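Local structure of probable cell division protein WhiA (Thermotoga maritima, 3HYI) at residues L261-L266 with Q276-L281; A252-R257 with K268-T273. The protein is probably involved in cell division and chromosome segregation, and pairs a degenerate LAGLIDADG homing endonuclease domain with a DNA-binding helix-turn-helix domain. All coordinates share one frame; numbering follows the deposited sequence. Where two conformers were deposited one is given.

Contact 1: L261-L266 with Q276-L281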
loop_
_atom_site.group_PDB
_atom_site.type_symbol
_atom_site.label_atom_id
_atom_site.label_comp_id
_atom_site.label_asym_id
_atom_site.label_seq_id
_atom_site.Cartn_x
_atom_site.Cartn_y
_atom_site.Cartn_z
ATOM N N LEU A 261 21.579 33.863 15.083
ATOM C CA LEU A 261 21.793 32.417 15.060
ATOM C C LEU A 261 20.697 31.667 15.799
ATOM O O LEU A 261 20.122 32.165 16.763
ATOM C CB LEU A 261 23.140 32.053 15.685
ATOM C CG LEU A 261 24.395 32.622 15.024
ATOM C CD1 LEU A 261 25.632 32.040 15.690
ATOM C CD2 LEU A 261 24.422 32.330 13.528
ATOM N N SER A 262 20.419 30.455 15.337
ATOM C CA SER A 262 19.535 29.546 16.045
ATOM C C SER A 262 20.209 29.082 17.335
ATOM O O SER A 262 21.434 29.164 17.470
ATOM C CB SER A 262 19.224 28.335 15.170
ATOM O OG SER A 262 20.406 27.604 14.894
ATOM N N LEU A 263 19.408 28.589 18.274
ATOM C CA LEU A 263 19.929 28.072 19.540
ATOM C C LEU A 263 20.918 26.925 19.316
ATOM O O LEU A 263 21.915 26.815 20.026
ATOM C CB LEU A 263 18.785 27.604 20.444
ATOM C CG LEU A 263 17.824 28.688 20.942
ATOM C CD1 LEU A 263 16.641 28.058 21.662
ATOM C CD2 LEU A 263 18.545 29.675 21.846
ATOM N N ARG A 264 20.629 26.080 18.328
ATOM C CA ARG A 264 21.526 24.992 17.928
ATOM C C ARG A 264 22.913 25.526 17.576
ATOM O O ARG A 264 23.924 25.008 18.051
ATOM C CB ARG A 264 20.945 24.258 16.716
ATOM C CG ARG A 264 21.772 23.062 16.217
ATOM C CD ARG A 264 21.219 21.748 16.730
ATOM N NE ARG A 264 19.850 21.532 16.259
ATOM C CZ ARG A 264 18.998 20.638 16.757
ATOM N NH1 ARG A 264 19.349 19.839 17.761
ATOM N NH2 ARG A 264 17.775 20.544 16.246
ATOM N N GLU A 265 22.946 26.562 16.745
ATOM C CA GLU A 265 24.204 27.128 16.268
ATOM C C GLU A 265 24.939 27.907 17.366
ATOM O O GLU A 265 26.165 27.857 17.444
ATOM C CB GLU A 265 23.961 28.008 15.032
ATOM C CG GLU A 265 25.127 28.052 14.047
ATOM C CD GLU A 265 25.525 26.677 13.522
ATOM O OE1 GLU A 265 24.692 25.743 13.558
ATOM O OE2 GLU A 265 26.681 26.529 13.069
ATOM N N LEU A 266 24.191 28.617 18.208
ATOM C CA LEU A 266 24.760 29.228 19.412
ATOM C C LEU A 266 25.405 28.177 20.314
ATOM O O LEU A 266 26.473 28.408 20.886
ATOM C CB LEU A 266 23.686 29.960 20.223
ATOM C CG LEU A 266 23.283 31.385 19.859
ATOM C CD1 LEU A 266 22.403 31.929 20.975
ATOM C CD2 LEU A 266 24.496 32.283 19.646
ATOM N N GLN A 276 20.604 22.426 26.222
ATOM C CA GLN A 276 21.494 22.953 27.257
ATOM C C GLN A 276 21.614 24.462 27.206
ATOM O O GLN A 276 21.543 25.126 28.241
ATOM C CB GLN A 276 22.891 22.373 27.111
ATOM C CG GLN A 276 22.962 20.906 27.394
ATOM C CD GLN A 276 24.365 20.380 27.255
ATOM O OE1 GLN A 276 24.984 20.503 26.203
ATOM N NE2 GLN A 276 24.880 19.790 28.326
ATOM N N ILE A 277 21.818 25.001 26.006
ATOM C CA ILE A 277 21.954 26.442 25.857
ATOM C C ILE A 277 20.606 27.117 26.104
ATOM O O ILE A 277 20.543 28.263 26.550
ATOM C CB ILE A 277 22.533 26.855 24.482
ATOM C CG1 ILE A 277 23.276 28.188 24.618
ATOM C CG2 ILE A 277 21.444 26.973 23.427
ATOM C CD1 ILE A 277 24.221 28.496 23.477
ATOM N N TYR A 278 19.532 26.382 25.840
ATOM C CA TYR A 278 18.197 26.898 26.048
ATOM C C TYR A 278 17.827 26.981 27.537
ATOM O O TYR A 278 17.181 27.942 27.957
ATOM C CB TYR A 278 17.192 26.045 25.288
ATOM C CG TYR A 278 15.794 26.506 25.514
ATOM C CD1 TYR A 278 15.366 27.729 25.013
ATOM C CD2 TYR A 278 14.908 25.747 26.265
ATOM C CE1 TYR A 278 14.081 28.176 25.235
ATOM C CE2 TYR A 278 13.618 26.181 26.492
ATOM C CZ TYR A 278 13.209 27.396 25.975
ATOM O OH TYR A 278 11.924 27.831 26.199
ATOM N N SER A 279 18.233 25.979 28.321
ATOM C CA SER A 279 17.998 25.979 29.766
ATOM C C SER A 279 18.730 27.146 30.421
ATOM O O SER A 279 18.212 27.784 31.337
ATOM C CB SER A 279 18.469 24.664 30.392
ATOM O OG SER A 279 17.777 23.559 29.837
ATOM N N LYS A 280 19.941 27.413 29.941
ATOM C CA LYS A 280 20.752 28.509 30.462
ATOM C C LYS A 280 20.173 29.873 30.125
ATOM O O LYS A 280 20.222 30.793 30.945
ATOM C CB LYS A 280 22.174 28.410 29.926
ATOM C CG LYS A 280 22.980 27.372 30.644
ATOM C CD LYS A 280 24.313 27.166 29.971
ATOM C CE LYS A 280 24.763 25.731 30.109
ATOM N NZ LYS A 280 24.958 25.353 31.538
ATOM N N LEU A 281 19.640 30.001 28.914
ATOM C CA LEU A 281 18.945 31.216 28.505
ATOM C C LEU A 281 17.694 31.466 29.352
ATOM O O LEU A 281 17.382 32.614 29.669
ATOM C CB LEU A 281 18.585 31.157 27.016
ATOM C CG LEU A 281 19.759 31.414 26.068
ATOM C CD1 LEU A 281 19.441 30.923 24.664
ATOM C CD2 LEU A 281 20.127 32.899 26.056
#

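Contact 2: A252-R257 with K268-T273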
loop_
_atom_site.group_PDB
_atom_site.type_symbol
_atom_site.label_atom_id
_atom_site.label_comp_id
_atom_site.label_asym_id
_atom_site.label_seq_id
_atom_site.Cartn_x
_atom_site.Cartn_y
_atom_site.Cartn_z
ATOM N N ALA A 252 25.372 34.423 27.590
ATOM C CA ALA A 252 24.882 35.791 27.395
ATOM C C ALA A 252 25.698 36.528 26.339
ATOM O O ALA A 252 25.137 37.202 25.478
ATOM C CB ALA A 252 24.908 36.560 28.711
ATOM N N LEU A 253 27.022 36.392 26.410
ATOM C CA LEU A 253 27.922 37.014 25.436
ATOM C C LEU A 253 27.719 36.476 24.017
ATOM O O LEU A 253 27.614 37.250 23.067
ATOM C CB LEU A 253 29.385 36.818 25.852
ATOM C CG LEU A 253 29.875 37.603 27.073
ATOM C CD1 LEU A 253 31.314 37.235 27.383
ATOM C CD2 LEU A 253 29.740 39.102 26.856
ATOM N N VAL A 254 27.669 35.154 23.881
ATOM C CA VAL A 254 27.508 34.514 22.572
ATOM C C VAL A 254 26.180 34.892 21.901
ATOM O O VAL A 254 26.145 35.152 20.699
ATOM C CB VAL A 254 27.656 32.969 22.673
ATOM C CG1 VAL A 254 27.023 32.276 21.484
ATOM C CG2 VAL A 254 29.126 32.588 22.779
ATOM N N ARG A 255 25.100 34.931 22.680
ATOM C CA ARG A 255 23.804 35.393 22.175
ATOM C C ARG A 255 23.882 36.848 21.700
ATOM O O ARG A 255 23.403 37.179 20.618
ATOM C CB ARG A 255 22.727 35.260 23.259
ATOM C CG ARG A 255 21.359 35.861 22.905
ATOM C CD ARG A 255 20.504 34.931 22.050
ATOM N NE ARG A 255 20.897 34.910 20.643
ATOM C CZ ARG A 255 20.312 34.173 19.701
ATOM N NH1 ARG A 255 19.296 33.367 19.987
ATOM N NH2 ARG A 255 20.753 34.239 18.456
ATOM N N LEU A 256 24.486 37.703 22.521
ATOM C CA LEU A 256 24.544 39.139 22.246
ATOM C C LEU A 256 25.421 39.444 21.031
ATOM O O LEU A 256 25.132 40.365 20.265
ATOM C CB LEU A 256 25.062 39.898 23.477
ATOM C CG LEU A 256 24.606 41.349 23.630
ATOM C CD1 LEU A 256 23.096 41.413 23.829
ATOM C CD2 LEU A 256 25.323 42.014 24.794
ATOM N N ARG A 257 26.483 38.660 20.859
ATOM C CA ARG A 257 27.398 38.831 19.734
ATOM C C ARG A 257 26.894 38.139 18.466
ATOM O O ARG A 257 27.332 38.471 17.363
ATOM C CB ARG A 257 28.792 38.314 20.102
ATOM C CG ARG A 257 29.483 39.149 21.176
ATOM C CD ARG A 257 30.870 38.622 21.510
ATOM N NE ARG A 257 31.454 39.321 22.654
ATOM N N LYS A 268 26.654 25.202 19.452
ATOM C CA LYS A 268 27.877 24.698 18.824
ATOM C C LYS A 268 29.100 25.538 19.217
ATOM O O LYS A 268 30.188 25.002 19.413
ATOM C CB LYS A 268 27.722 24.671 17.298
ATOM C CG LYS A 268 28.561 23.613 16.610
ATOM C CD LYS A 268 28.330 23.607 15.103
ATOM N N LYS A 269 28.902 26.849 19.353
ATOM C CA LYS A 269 29.984 27.767 19.715
ATOM C C LYS A 269 30.514 27.595 21.145
ATOM O O LYS A 269 31.598 28.089 21.456
ATOM C CB LYS A 269 29.546 29.219 19.497
ATOM C CG LYS A 269 29.314 29.573 18.034
ATOM C CD LYS A 269 28.872 31.013 17.863
ATOM C CE LYS A 269 28.835 31.412 16.397
ATOM N NZ LYS A 269 30.191 31.637 15.832
ATOM N N LEU A 270 29.761 26.905 22.003
ATOM C CA LEU A 270 30.185 26.638 23.382
ATOM C C LEU A 270 30.213 25.137 23.721
ATOM O O LEU A 270 30.223 24.771 24.897
ATOM C CB LEU A 270 29.254 27.368 24.362
ATOM C CG LEU A 270 29.208 28.901 24.295
ATOM C CD1 LEU A 270 28.080 29.429 25.166
ATOM C CD2 LEU A 270 30.542 29.518 24.713
ATOM N N ASN A 271 30.244 24.275 22.702
ATOM C CA ASN A 271 30.135 22.818 22.897
ATOM C C ASN A 271 28.918 22.427 23.752
ATOM O O ASN A 271 28.994 21.527 24.590
ATOM C CB ASN A 271 31.432 22.238 23.499
ATOM C CG ASN A 271 32.522 21.995 22.455
ATOM O OD1 ASN A 271 32.251 21.908 21.256
ATOM N ND2 ASN A 271 33.761 21.865 22.920
ATOM N N LEU A 272 27.801 23.117 23.531
ATOM C CA LEU A 272 26.545 22.833 24.224
ATOM C C LEU A 272 25.491 22.409 23.211
ATOM O O LEU A 272 25.495 22.871 22.071
ATOM C CB LEU A 272 26.039 24.073 24.968
ATOM C CG LEU A 272 26.860 24.624 26.135
ATOM C CD1 LEU A 272 26.175 25.857 26.702
ATOM C CD2 LEU A 272 27.064 23.575 27.220
ATOM N N THR A 273 24.581 21.538 23.633
ATOM C CA THR A 273 23.438 21.174 22.800
ATOM C C THR A 273 22.394 22.288 22.842
ATOM O O THR A 273 22.447 23.175 23.702
ATOM C CB THR A 273 22.790 19.849 23.250
ATOM O OG1 THR A 273 22.212 20.009 24.550
ATOM C CG2 THR A 273 23.821 18.720 23.278
#

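Contact 1: L261-L266 with Q276-L281
Leu263 and Leu266 of helix 263-268 pack against Ile277, Tyr278 and Leu281 of helix 274-288. The two helices belong to the predicted helix-turn-helix motif of the C-terminal domain. Helix 263-268 starts just after Ser262, its N-cap. The tight part centres on Ile277. Its CG1 is roughly anti to the backbone N (chi1 -152°) and the chain stays extended (chi2 163°), which carries CD1 to the backbone end of Leu266. CD1 is 3.6 Å from Leu266 CB and 3.4 Å from Leu266 C. The other branch turns to the first helical residue: Ile277 CG2 sits 3.4 Å from Leu263 O and 4.0 Å from Leu263 CB. With an alanine here, a gap would probably open beside Leu266 and Leu263 O, where CD1 and CG2 now pack. Leu263 forks toward two partners. Its CD2 points to CD1 of Leu281; the modelled 3.2 Å between these methyls is unusually short, and their exact placement is doubtful. Gln228 of helix 207-238 touches both leucines. Val254 and Arg255 of helix 246-257 touch Leu266 as well. The Tyr278 side is shallower and faces solvent, although Leu263 CD1 still comes within 3.6 Å of Tyr278 CD1, at a slant to the ring. No hydrogen bond or salt bridge joins the two segments. The pairing thus appears to rest on apolar packing, of side chains on each other and of Ile277 on the helix backbone.

Contact 2: A252-R257 with K268-T273
Val254 meets Leu270 where helix 246-257 packs on the turn of the predicted helix-turn-helix motif. One methyl does most of the touching. Val254 CG2 faces the forked end of the leucine, 3.9 Å from Leu270 CD2, with Leu270 CG and CD1 only slightly farther off. The two side chains pass each other running in opposite directions. The other valine methyl has a looser neighbour: Val254 CG1 lies 4.3 Å from Lys269 CD. The CB of Lys269 faces the helix, while the amino end turns off from it, so the aliphatic chain makes the contact. This is a small surface contact with no hydrogen bond across it. A bound sodium ion lies about 4 Å from the side chain of Val254. The end of helix 246-257 is tied down by polar bonds: Val254 O accepts from Asn258 ND2, and Arg255 bonds through NH2 to the backbone O of Asn258 and through NH1 to Gln228 OE1 of helix 207-238. On the other segment, the turn that ends helix 263-268 probably sets the place of Leu270. A type I turn runs from Lys268 to Asn271, and Asn271 is the C-prime residue of a Schellman motif. Its positive phi of 52° turns the chain, and the weak bond from Asn271 N to Lys268 O spans 3.4 Å.

Along the chain, 252-257 comes first, then 261-266, 268-273 and 276-281. Contact 2 joins the first to the third of these and contact 1 the second to the fourth, so the two loops cross rather than nest. Contact 2 closes the loop that holds helix 263-268. Contact 1 closes the turn between helix 263-268 and helix 274-288. Their centres are about 7 Å apart. Arg255, in the first segment of contact 2, bonds through NH2 to Leu261 O, in the first segment of contact 1, at 2.8 Å. Together they tie helix 246-257, helix 263-268, the turn after it and helix 274-288 of the C-terminal domain to one another.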